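Local coordinates for outer membrane protein (Tpn50) (Borrelia burgdorferi, PDB 3OON), which is an outer membrane protein whose C-terminal OmpA-like domain, the part described here, probably binds peptidoglycan, at residues F17-Y22 and K34-I39; N24-L29 and S70-R75; E54-Q59 and R116-I121. All coordinates share one frame; numbering follows the deposited sequence.

From the N terminus, strand 12-20 comes first. Contact 1 closes the short connection from its end to helix 33-45 and packs that helix on the sheet. The loop at 24-29 lies inside this connection. Contact 2 reaches from it to helix 63-83, so contacts 1 and 2 cross. Contact 3 starts after contact 1 has closed and follows it in series. It joins strand 51-55 and the turn after it to strand 114-122, a neighbour of strand 12-20, and crosses contact 2 along the chain. Contacts 2 and 3 share one sulfate ion, and Arg-73 hydrogen-bonds His-56 O. Together they tie two helices, one loop and three adjacent strands.

Contact 1: residues F17-Y22 and K34-I39; sequences FDIEFY and KKIDLI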
loop_
_atom_site.group_PDB
_atom_site.type_symbol
_atom_site.label_atom_id
_atom_site.label_comp_id
_atom_site.label_asym_id
_atom_site.label_seq_id
_atom_site.Cartn_x
_atom_site.Cartn_y
_atom_site.Cartn_z
ATOM N N PHE A 17 7.958 -0.927 -4.078
ATOM C CA PHE A 17 8.237 -2.214 -3.477
ATOM C C PHE A 17 9.585 -2.699 -3.977
ATOM O O PHE A 17 10.217 -2.047 -4.809
ATOM C CB PHE A 17 7.126 -3.221 -3.817
ATOM C CG PHE A 17 6.828 -3.322 -5.281
ATOM C CD1 PHE A 17 7.413 -4.308 -6.053
ATOM C CD2 PHE A 17 5.965 -2.412 -5.893
ATOM C CE1 PHE A 17 7.148 -4.389 -7.435
ATOM C CE2 PHE A 17 5.695 -2.483 -7.259
ATOM C CZ PHE A 17 6.287 -3.476 -8.031
ATOM N N ASP A 18 10.047 -3.835 -3.478
ATOM C CA ASP A 18 11.301 -4.383 -3.983
ATOM C C ASP A 18 11.169 -5.859 -4.326
ATOM O O ASP A 18 10.613 -6.655 -3.560
ATOM C CB ASP A 18 12.468 -4.127 -3.027
ATOM C CG ASP A 18 12.335 -4.891 -1.738
ATOM O OD1 ASP A 18 11.258 -5.466 -1.509
ATOM O OD2 ASP A 18 13.307 -4.924 -0.954
ATOM N N ILE A 19 11.694 -6.195 -5.497
ATOM C CA ILE A 19 11.548 -7.515 -6.098
ATOM C C ILE A 19 12.940 -8.070 -6.219
ATOM O O ILE A 19 13.832 -7.397 -6.746
ATOM C CB ILE A 19 10.931 -7.427 -7.523
ATOM C CG1 ILE A 19 9.475 -6.940 -7.478
ATOM C CG2 ILE A 19 11.072 -8.769 -8.287
ATOM C CD1 ILE A 19 8.457 -7.941 -6.899
ATOM N N GLU A 20 13.132 -9.292 -5.730
ATOM C CA GLU A 20 14.400 -9.977 -5.894
ATOM C C GLU A 20 14.530 -10.454 -7.328
ATOM O O GLU A 20 13.675 -11.200 -7.822
ATOM C CB GLU A 20 14.504 -11.156 -4.932
ATOM C CG GLU A 20 14.661 -10.736 -3.488
ATOM C CD GLU A 20 15.154 -11.852 -2.583
ATOM O OE1 GLU A 20 16.019 -12.652 -3.001
ATOM O OE2 GLU A 20 14.677 -11.914 -1.434
ATOM N N PHE A 21 15.576 -9.976 -7.997
ATOM C CA PHE A 21 15.985 -10.472 -9.302
ATOM C C PHE A 21 17.288 -11.227 -9.121
ATOM O O PHE A 21 18.093 -10.887 -8.255
ATOM C CB PHE A 21 16.227 -9.311 -10.274
ATOM C CG PHE A 21 14.981 -8.583 -10.681
ATOM C CD1 PHE A 21 14.193 -9.054 -11.730
ATOM C CD2 PHE A 21 14.608 -7.414 -10.036
ATOM C CE1 PHE A 21 13.033 -8.364 -12.119
ATOM C CE2 PHE A 21 13.456 -6.721 -10.415
ATOM C CZ PHE A 21 12.668 -7.198 -11.454
ATOM N N TYR A 22 17.505 -12.253 -9.929
ATOM C CA TYR A 22 18.802 -12.915 -9.923
ATOM C C TYR A 22 19.874 -11.921 -10.372
ATOM O O TYR A 22 19.577 -11.021 -11.160
ATOM C CB TYR A 22 18.767 -14.158 -10.800
ATOM C CG TYR A 22 17.997 -15.300 -10.166
ATOM C CD1 TYR A 22 18.521 -16.000 -9.071
ATOM C CD2 TYR A 22 16.750 -15.678 -10.653
ATOM C CE1 TYR A 22 17.818 -17.054 -8.483
ATOM C CE2 TYR A 22 16.036 -16.730 -10.075
ATOM C CZ TYR A 22 16.579 -17.414 -8.991
ATOM O OH TYR A 22 15.881 -18.453 -8.408
ATOM N N LYS A 34 4.035 -14.188 -5.619
ATOM C CA LYS A 34 2.963 -13.969 -4.655
ATOM C C LYS A 34 2.829 -12.472 -4.307
ATOM O O LYS A 34 1.721 -11.956 -4.141
ATOM C CB LYS A 34 3.221 -14.809 -3.399
ATOM C CG LYS A 34 2.071 -14.857 -2.396
ATOM C CD LYS A 34 1.174 -16.083 -2.608
ATOM C CE LYS A 34 0.771 -16.738 -1.278
ATOM N NZ LYS A 34 -0.094 -15.886 -0.412
ATOM N N LYS A 35 3.961 -11.780 -4.208
ATOM C CA LYS A 35 3.958 -10.326 -4.007
ATOM C C LYS A 35 3.349 -9.584 -5.204
ATOM O O LYS A 35 2.550 -8.647 -5.036
ATOM C CB LYS A 35 5.373 -9.824 -3.748
ATOM C CG LYS A 35 5.459 -8.331 -3.464
ATOM C CD LYS A 35 6.922 -7.831 -3.418
ATOM C CE LYS A 35 7.632 -8.247 -2.159
ATOM N NZ LYS A 35 8.792 -7.351 -1.891
ATOM N N ILE A 36 3.723 -9.997 -6.411
ATOM C CA ILE A 36 3.133 -9.397 -7.606
ATOM C C ILE A 36 1.632 -9.721 -7.684
ATOM O O ILE A 36 0.851 -8.918 -8.184
ATOM C CB ILE A 36 3.867 -9.799 -8.898
ATOM C CG1 ILE A 36 5.366 -9.471 -8.792
ATOM C CG2 ILE A 36 3.271 -9.055 -10.092
ATOM C CD1 ILE A 36 6.214 -10.150 -9.852
ATOM N N ASP A 37 1.236 -10.881 -7.164
ATOM C CA ASP A 37 -0.189 -11.259 -7.101
ATOM C C ASP A 37 -0.996 -10.280 -6.248
ATOM O O ASP A 37 -2.134 -9.937 -6.578
ATOM C CB ASP A 37 -0.359 -12.668 -6.545
ATOM C CG ASP A 37 0.025 -13.749 -7.539
ATOM O OD1 ASP A 37 0.173 -13.446 -8.740
ATOM O OD2 ASP A 37 0.179 -14.909 -7.105
ATOM N N LEU A 38 -0.393 -9.834 -5.153
ATOM C CA LEU A 38 -0.991 -8.803 -4.311
ATOM C C LEU A 38 -1.113 -7.483 -5.071
ATOM O O LEU A 38 -2.166 -6.832 -5.041
ATOM C CB LEU A 38 -0.199 -8.612 -3.007
ATOM C CG LEU A 38 -0.679 -7.456 -2.117
ATOM C CD1 LEU A 38 -2.173 -7.574 -1.738
ATOM C CD2 LEU A 38 0.182 -7.372 -0.878
ATOM N N ILE A 39 -0.039 -7.086 -5.755
ATOM C CA ILE A 39 -0.106 -5.918 -6.637
ATOM C C ILE A 39 -1.264 -6.080 -7.638
ATOM O O ILE A 39 -2.040 -5.145 -7.861
ATOM C CB ILE A 39 1.244 -5.683 -7.359
ATOM C CG1 ILE A 39 2.314 -5.266 -6.339
ATOM C CG2 ILE A 39 1.111 -4.622 -8.438
ATOM C CD1 ILE A 39 3.734 -5.559 -6.774
HETATM O O HOH W 1 8.419 -4.670 -1.002
#
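Lys-35 leaves its helix with CG opposite the backbone N (chi1 -177°), and a bend at chi3 turns its ammonium group to Asp-18. Phe-17 has CG between its backbone N and carbonyl carbon (chi1 52°), which places one face of the ring against Ile-39. Lys-35 NZ donates to Asp-18 O at 2.6 Å and lies slightly tilted from that carbonyl plane. In the conformer of Asp-18 described here, one of two deposited, OD1 forms a less certain salt bridge to Lys-35 NZ at 3.1 Å. Water 1 accepts from Lys-35 NZ at 2.8 Å and from Asp-18 N at 3.1 Å, closing a small polar ring. The N terminus joins in: Asn-1 O also accepts from Lys-35 NZ, and Asn-1 ND2 bonds Asp-18 OD2.

Strand 12-20 and helix 33-45 begin a beta-alpha-beta crossover that ends in strand 51-55, with strand 114-122 lying between the two parallel strands. The helix packs on the sheet of this OmpA-like alpha/beta fold, its segment axis 10.2 Å from that of the strand. Ile-39 CD1 sits over the middle of the Phe-17 ring, 3.6 Å from the centroid, in a CH-pi contact. Beside it, Ile-19 CD1 meets Ile-36 CG1 at 3.9 Å, the two side chains at about a right angle. Ile-19 CD1 also lies against the aliphatic part of Lys-35, 3.8 Å from CD. Ile-36 continues onto Ile-77 and Tyr-80 of helix 63-83.

Contact 2: residues N24-L29 and S70-R75; sequences NSFQIL and SEKRAR. With SO4 (sulfate ion), chain B.
Arg-73 meets Ser-25 side-on, with its guanidinium edge toward the loop carbonyl. NE (2.9 Å) and NH2 (3.1 Å) both donate to Ser-25 O. The oxygen lies in the guanidinium plane, while both nitrogens reach it from one face of the carbonyl. The arginine chain is extended from CG to NE (chi2 176°), which carries the head group past Phe-26 to this carbonyl. The neighbouring edge, NH1 and NH2, faces the sulfate ion. Arg-73 NH1 points almost straight at sulfate O2 (2.9 Å, 177°), and NH2 gives its other N-H to sulfate O4, also at 2.9 Å. His-56 O takes a further bond from NH1. The guanidinium is thus held at all of its N-H groups, which fixes its rotation.

Phe-26 is turned differently. Its ring lies flat against the side chain of Lys-72, which crosses one face obliquely. Lys-72 CB makes a CH-pi contact 4.0 Å from the ring centroid. CE lies over the rim, and NZ comes within 3.5 Å of Phe-26 CZ. Lys-72 has two conformers, so this outer part is less certain.

The sulfate, probably from the crystallisation liquor, also binds Arg-115 NE. Arg-73 lies mid-way along helix 63-83, in an LSxxRA sequence of the kind found in OmpA-like domains. In relatives the equivalent arginine binds peptidoglycan, and Arg-73 probably does the same; the sulfate beside it is consistent with that site.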
loop_
_atom_site.group_PDB
_atom_site.type_symbol
_atom_site.label_atom_id
_atom_site.label_comp_id
_atom_site.label_asym_id
_atom_site.label_seq_id
_atom_site.Cartn_x
_atom_site.Cartn_y
_atom_site.Cartn_z
ATOM N N ASN A 24 22.314 -9.376 -11.827
ATOM C CA ASN A 24 22.493 -8.821 -13.183
ATOM C C ASN A 24 21.514 -9.333 -14.241
ATOM O O ASN A 24 21.834 -9.341 -15.431
ATOM C CB ASN A 24 23.940 -9.034 -13.669
ATOM C CG ASN A 24 24.961 -8.762 -12.588
ATOM O OD1 ASN A 24 25.598 -9.689 -12.075
ATOM N ND2 ASN A 24 25.116 -7.494 -12.219
ATOM N N SER A 25 20.326 -9.743 -13.808
ATOM C CA SER A 25 19.335 -10.326 -14.704
ATOM C C SER A 25 17.978 -9.653 -14.535
ATOM O O SER A 25 17.767 -8.907 -13.584
ATOM C CB SER A 25 19.211 -11.828 -14.438
ATOM O OG SER A 25 18.055 -12.367 -15.053
ATOM N N PHE A 26 17.067 -9.917 -15.468
ATOM C CA PHE A 26 15.699 -9.419 -15.367
ATOM C C PHE A 26 14.758 -10.587 -15.065
ATOM O O PHE A 26 13.563 -10.534 -15.365
ATOM C CB PHE A 26 15.284 -8.644 -16.632
ATOM C CG PHE A 26 15.548 -9.382 -17.918
ATOM C CD1 PHE A 26 14.603 -10.264 -18.439
ATOM C CD2 PHE A 26 16.739 -9.183 -18.617
ATOM C CE1 PHE A 26 14.848 -10.947 -19.627
ATOM C CE2 PHE A 26 16.986 -9.858 -19.802
ATOM C CZ PHE A 26 16.035 -10.743 -20.309
ATOM N N GLN A 27 15.307 -11.650 -14.477
ATOM C CA GLN A 27 14.495 -12.798 -14.099
ATOM C C GLN A 27 14.076 -12.704 -12.630
ATOM O O GLN A 27 14.912 -12.576 -11.737
ATOM C CB GLN A 27 15.209 -14.116 -14.418
ATOM C CG GLN A 27 14.249 -15.184 -14.955
ATOM C CD GLN A 27 14.947 -16.332 -15.683
ATOM O OE1 GLN A 27 15.962 -16.145 -16.363
ATOM N NE2 GLN A 27 14.385 -17.527 -15.556
ATOM N N ILE A 28 12.767 -12.729 -12.409
ATOM C CA ILE A 28 12.163 -12.627 -11.079
ATOM C C ILE A 28 12.284 -13.969 -10.361
ATOM O O ILE A 28 11.980 -15.010 -10.945
ATOM C CB ILE A 28 10.650 -12.239 -11.195
ATOM C CG1 ILE A 28 10.477 -10.928 -11.977
ATOM C CG2 ILE A 28 10.008 -12.114 -9.827
ATOM C CD1 ILE A 28 9.120 -10.782 -12.677
ATOM N N LEU A 29 12.745 -13.950 -9.107
ATOM C CA LEU A 29 12.760 -15.166 -8.282
ATOM C C LEU A 29 11.349 -15.696 -8.072
ATOM O O LEU A 29 10.405 -14.925 -7.879
ATOM C CB LEU A 29 13.414 -14.914 -6.921
ATOM C CG LEU A 29 14.911 -15.194 -6.777
ATOM C CD1 LEU A 29 15.738 -14.105 -7.456
ATOM C CD2 LEU A 29 15.283 -15.307 -5.315
ATOM N N SER A 70 17.301 -2.287 -16.764
ATOM C CA SER A 70 16.283 -1.722 -15.904
ATOM C C SER A 70 14.913 -1.754 -16.589
ATOM O O SER A 70 13.908 -2.033 -15.933
ATOM C CB SER A 70 16.668 -0.298 -15.484
ATOM O OG SER A 70 16.542 0.605 -16.569
ATOM N N GLU A 71 14.883 -1.492 -17.897
ATOM C CA GLU A 71 13.628 -1.546 -18.647
ATOM C C GLU A 71 13.101 -2.980 -18.762
ATOM O O GLU A 71 11.893 -3.199 -18.654
ATOM C CB GLU A 71 13.723 -0.882 -20.032
ATOM C CG GLU A 71 12.327 -0.663 -20.655
ATOM C CD GLU A 71 12.360 -0.168 -22.086
ATOM O OE1 GLU A 71 12.030 -0.961 -22.994
ATOM O OE2 GLU A 71 12.695 1.015 -22.300
ATOM N N LYS A 72 13.999 -3.944 -18.962
ATOM C CA LYS A 72 13.598 -5.357 -19.043
ATOM C C LYS A 72 13.047 -5.889 -17.717
ATOM O O LYS A 72 12.225 -6.811 -17.704
ATOM C CB LYS A 72 14.748 -6.233 -19.550
ATOM C CG LYS A 72 15.286 -5.799 -20.918
ATOM C CD LYS A 72 16.132 -6.868 -21.578
ATOM C CE LYS A 72 15.270 -7.824 -22.391
ATOM N NZ LYS A 72 16.078 -8.746 -23.243
ATOM N N ARG A 73 13.507 -5.304 -16.610
ATOM C CA ARG A 73 12.962 -5.607 -15.281
ATOM C C ARG A 73 11.519 -5.110 -15.149
ATOM O O ARG A 73 10.657 -5.860 -14.698
ATOM C CB ARG A 73 13.847 -5.025 -14.171
ATOM C CG ARG A 73 15.061 -5.878 -13.917
ATOM C CD ARG A 73 16.001 -5.275 -12.894
ATOM N NE ARG A 73 17.119 -6.184 -12.693
ATOM C CZ ARG A 73 18.267 -5.843 -12.124
ATOM N NH1 ARG A 73 18.455 -4.609 -11.690
ATOM N NH2 ARG A 73 19.232 -6.738 -11.992
ATOM N N ALA A 74 11.266 -3.867 -15.558
ATOM C CA ALA A 74 9.897 -3.342 -15.624
ATOM C C ALA A 74 9.011 -4.224 -16.513
ATOM O O ALA A 74 7.861 -4.533 -16.172
ATOM C CB ALA A 74 9.905 -1.894 -16.134
ATOM N N ARG A 75 9.553 -4.620 -17.657
ATOM C CA ARG A 75 8.823 -5.480 -18.595
ATOM C C ARG A 75 8.519 -6.878 -18.049
ATOM O O ARG A 75 7.436 -7.414 -18.303
ATOM C CB ARG A 75 9.547 -5.548 -19.942
ATOM C CG ARG A 75 9.297 -4.311 -20.760
ATOM C CD ARG A 75 9.904 -4.354 -22.150
ATOM N NE ARG A 75 9.661 -3.077 -22.819
ATOM C CZ ARG A 75 8.560 -2.776 -23.502
ATOM N NH1 ARG A 75 7.577 -3.665 -23.644
ATOM N NH2 ARG A 75 8.446 -1.577 -24.056
HETATM S S SO4 B . 22.139 -4.457 -10.875
HETATM O O1 SO4 B . 22.923 -4.965 -9.751
HETATM O O2 SO4 B . 20.911 -3.837 -10.391
HETATM O O3 SO4 B . 22.954 -3.465 -11.574
HETATM O O4 SO4 B . 21.842 -5.563 -11.778
#

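Contact 3: residues E54-Q59 and R116-I121; sequences EGHTEQ and RVEITI. With SO4 (sulfate ion), chain B.
Glu-54 and Glu-118 form an antiparallel hydrogen-bonded pair. Glu-54 N donates to Glu-118 O at 2.9 Å, and Glu-118 N returns a bond to Glu-54 O at 3.2 Å. Val-117 CA adds a CA-H...O contact to Glu-54 O.

The charged and aromatic side chains gather around His-56. His-56 NE2 donates to Glu-118 OE1 at 2.6 Å, close to its own ring plane and on the syn lone pair of the carboxylate. A bend at chi2 (94°) turns the carboxylate of Glu-118 to the ring edge. Its other oxygen, OE2, makes a salt bridge to Arg-116 NH2 at 3.0 Å. Arg-116 NH2 lies over one face of the His-56 ring, toward its rim, 3.3 Å from His-56 CE1, with the guanidinium inclined 43° to the ring. The ring of Trp-97 also meets the His-56 ring, nearly parallel to it. Glu-54 OE1 stands 4.3 Å from Glu-118 OE1; Trp-97 NE1 bonds Glu-54 OE2, and Arg-116 and His-56 probably offset the charge of Glu-118.

Waters bridge the two segments. Water 2 donates to Glu-54 OE1 and accepts from Thr-120 OG1. Water 3 links His-56 N with Arg-116 O.

Beyond the strand end, backbone N-H groups bind the sulfate: Glu-58 N at 2.9 Å from O2, and Gln-59 N at 2.9 Å from O3. The loop after strand 51-55 is consistent with one side of the peptidoglycan-binding site of OmpA-like domains.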
loop_
_atom_site.group_PDB
_atom_site.type_symbol
_atom_site.label_atom_id
_atom_site.label_comp_id
_atom_site.label_asym_id
_atom_site.label_seq_id
_atom_site.Cartn_x
_atom_site.Cartn_y
_atom_site.Cartn_z
ATOM N N GLU A 54 8.276 1.310 -13.543
ATOM C CA GLU A 54 9.621 1.885 -13.602
ATOM C C GLU A 54 10.640 0.953 -12.966
ATOM O O GLU A 54 10.460 0.516 -11.815
ATOM C CB GLU A 54 9.647 3.247 -12.902
ATOM C CG GLU A 54 8.694 4.264 -13.519
ATOM C CD GLU A 54 8.706 5.583 -12.796
ATOM O OE1 GLU A 54 7.895 5.760 -11.857
ATOM O OE2 GLU A 54 9.529 6.446 -13.164
ATOM N N GLY A 55 11.682 0.630 -13.728
ATOM C CA GLY A 55 12.715 -0.315 -13.308
ATOM C C GLY A 55 14.016 0.393 -12.985
ATOM O O GLY A 55 14.268 1.515 -13.460
ATOM N N HIS A 56 14.845 -0.271 -12.180
ATOM C CA HIS A 56 16.094 0.294 -11.711
ATOM C C HIS A 56 17.196 -0.752 -11.629
ATOM O O HIS A 56 16.949 -1.953 -11.416
ATOM C CB HIS A 56 15.929 0.938 -10.321
ATOM C CG HIS A 56 14.869 1.992 -10.260
ATOM N ND1 HIS A 56 15.138 3.332 -10.441
ATOM C CD2 HIS A 56 13.538 1.903 -10.035
ATOM C CE1 HIS A 56 14.018 4.023 -10.331
ATOM N NE2 HIS A 56 13.031 3.179 -10.083
ATOM N N THR A 57 18.419 -0.274 -11.814
ATOM C CA THR A 57 19.608 -1.057 -11.552
ATOM C C THR A 57 20.399 -0.338 -10.472
ATOM O O THR A 57 20.097 0.808 -10.133
ATOM C CB THR A 57 20.491 -1.194 -12.802
ATOM O OG1 THR A 57 20.704 0.102 -13.371
ATOM C CG2 THR A 57 19.828 -2.078 -13.840
ATOM N N GLU A 58 21.416 -1.012 -9.948
ATOM C CA GLU A 58 22.272 -0.428 -8.918
ATOM C C GLU A 58 23.715 -0.257 -9.382
ATOM O O GLU A 58 24.384 0.700 -8.986
ATOM C CB GLU A 58 22.206 -1.262 -7.643
ATOM C CG GLU A 58 20.823 -1.241 -7.005
ATOM C CD GLU A 58 20.773 -1.884 -5.635
ATOM O OE1 GLU A 58 21.746 -2.568 -5.239
ATOM O OE2 GLU A 58 19.738 -1.707 -4.951
ATOM N N GLN A 59 24.177 -1.185 -10.219
ATOM C CA GLN A 59 25.567 -1.220 -10.703
ATOM C C GLN A 59 25.879 0.019 -11.532
ATOM O O GLN A 59 25.025 0.522 -12.260
ATOM C CB GLN A 59 25.763 -2.481 -11.556
ATOM C CG GLN A 59 27.167 -2.792 -12.014
ATOM C CD GLN A 59 27.267 -4.140 -12.726
ATOM O OE1 GLN A 59 27.873 -5.078 -12.205
ATOM N NE2 GLN A 59 26.673 -4.243 -13.914
ATOM N N ARG A 116 14.580 -2.062 -6.641
ATOM C CA ARG A 116 13.428 -1.186 -6.564
ATOM C C ARG A 116 12.620 -1.234 -7.855
ATOM O O ARG A 116 13.177 -1.179 -8.957
ATOM C CB ARG A 116 13.875 0.253 -6.288
ATOM C CG ARG A 116 14.528 0.472 -4.908
ATOM C CD ARG A 116 15.039 1.905 -4.758
ATOM N NE ARG A 116 14.165 2.857 -5.454
ATOM C CZ ARG A 116 14.523 3.611 -6.494
ATOM N NH1 ARG A 116 15.763 3.573 -6.974
ATOM N NH2 ARG A 116 13.631 4.423 -7.040
ATOM N N VAL A 117 11.302 -1.359 -7.694
ATOM C CA VAL A 117 10.349 -1.232 -8.792
ATOM C C VAL A 117 9.254 -0.318 -8.283
ATOM O O VAL A 117 8.888 -0.353 -7.103
ATOM C CB VAL A 117 9.718 -2.588 -9.241
ATOM C CG1 VAL A 117 8.825 -2.393 -10.481
ATOM C CG2 VAL A 117 10.765 -3.618 -9.566
ATOM N N GLU A 118 8.743 0.522 -9.167
ATOM C CA GLU A 118 7.602 1.332 -8.831
ATOM C C GLU A 118 6.569 1.067 -9.887
ATOM O O GLU A 118 6.908 0.872 -11.062
ATOM C CB GLU A 118 7.945 2.819 -8.802
ATOM C CG GLU A 118 8.864 3.231 -7.664
ATOM C CD GLU A 118 10.321 3.240 -8.081
ATOM O OE1 GLU A 118 10.623 3.764 -9.189
ATOM O OE2 GLU A 118 11.157 2.720 -7.305
ATOM N N ILE A 119 5.315 1.042 -9.460
ATOM C CA ILE A 119 4.192 1.015 -10.371
ATOM C C ILE A 119 3.255 2.147 -9.961
ATOM O O ILE A 119 2.861 2.254 -8.787
ATOM C CB ILE A 119 3.442 -0.317 -10.318
ATOM C CG1 ILE A 119 4.334 -1.464 -10.804
ATOM C CG2 ILE A 119 2.169 -0.242 -11.173
ATOM C CD1 ILE A 119 3.705 -2.855 -10.686
ATOM N N THR A 120 2.912 3.004 -10.911
ATOM C CA THR A 120 1.984 4.096 -10.639
ATOM C C THR A 120 0.639 3.844 -11.313
ATOM O O THR A 120 0.580 3.619 -12.521
ATOM C CB THR A 120 2.569 5.446 -11.071
ATOM O OG1 THR A 120 3.813 5.657 -10.388
ATOM C CG2 THR A 120 1.621 6.601 -10.723
ATOM N N ILE A 121 -0.430 3.871 -10.520
ATOM C CA ILE A 121 -1.781 3.814 -11.071
ATOM C C ILE A 121 -2.078 5.227 -11.535
ATOM O O ILE A 121 -2.273 6.134 -10.719
ATOM C CB ILE A 121 -2.822 3.332 -10.046
ATOM C CG1 ILE A 121 -2.396 1.981 -9.454
ATOM C CG2 ILE A 121 -4.198 3.206 -10.713
ATOM C CD1 ILE A 121 -3.208 1.553 -8.228
HETATM S S SO4 B . 22.139 -4.457 -10.875
HETATM O O1 SO4 B . 22.923 -4.965 -9.751
HETATM O O2 SO4 B . 20.911 -3.837 -10.391
HETATM O O3 SO4 B . 22.954 -3.465 -11.574
HETATM O O4 SO4 B . 21.842 -5.563 -11.778
HETATM O O HOH W 2 5.866 4.138 -11.384
HETATM O O HOH W 3 14.140 -2.771 -10.798
HETATM O O HOH W 4 17.196 -0.900 -6.999
#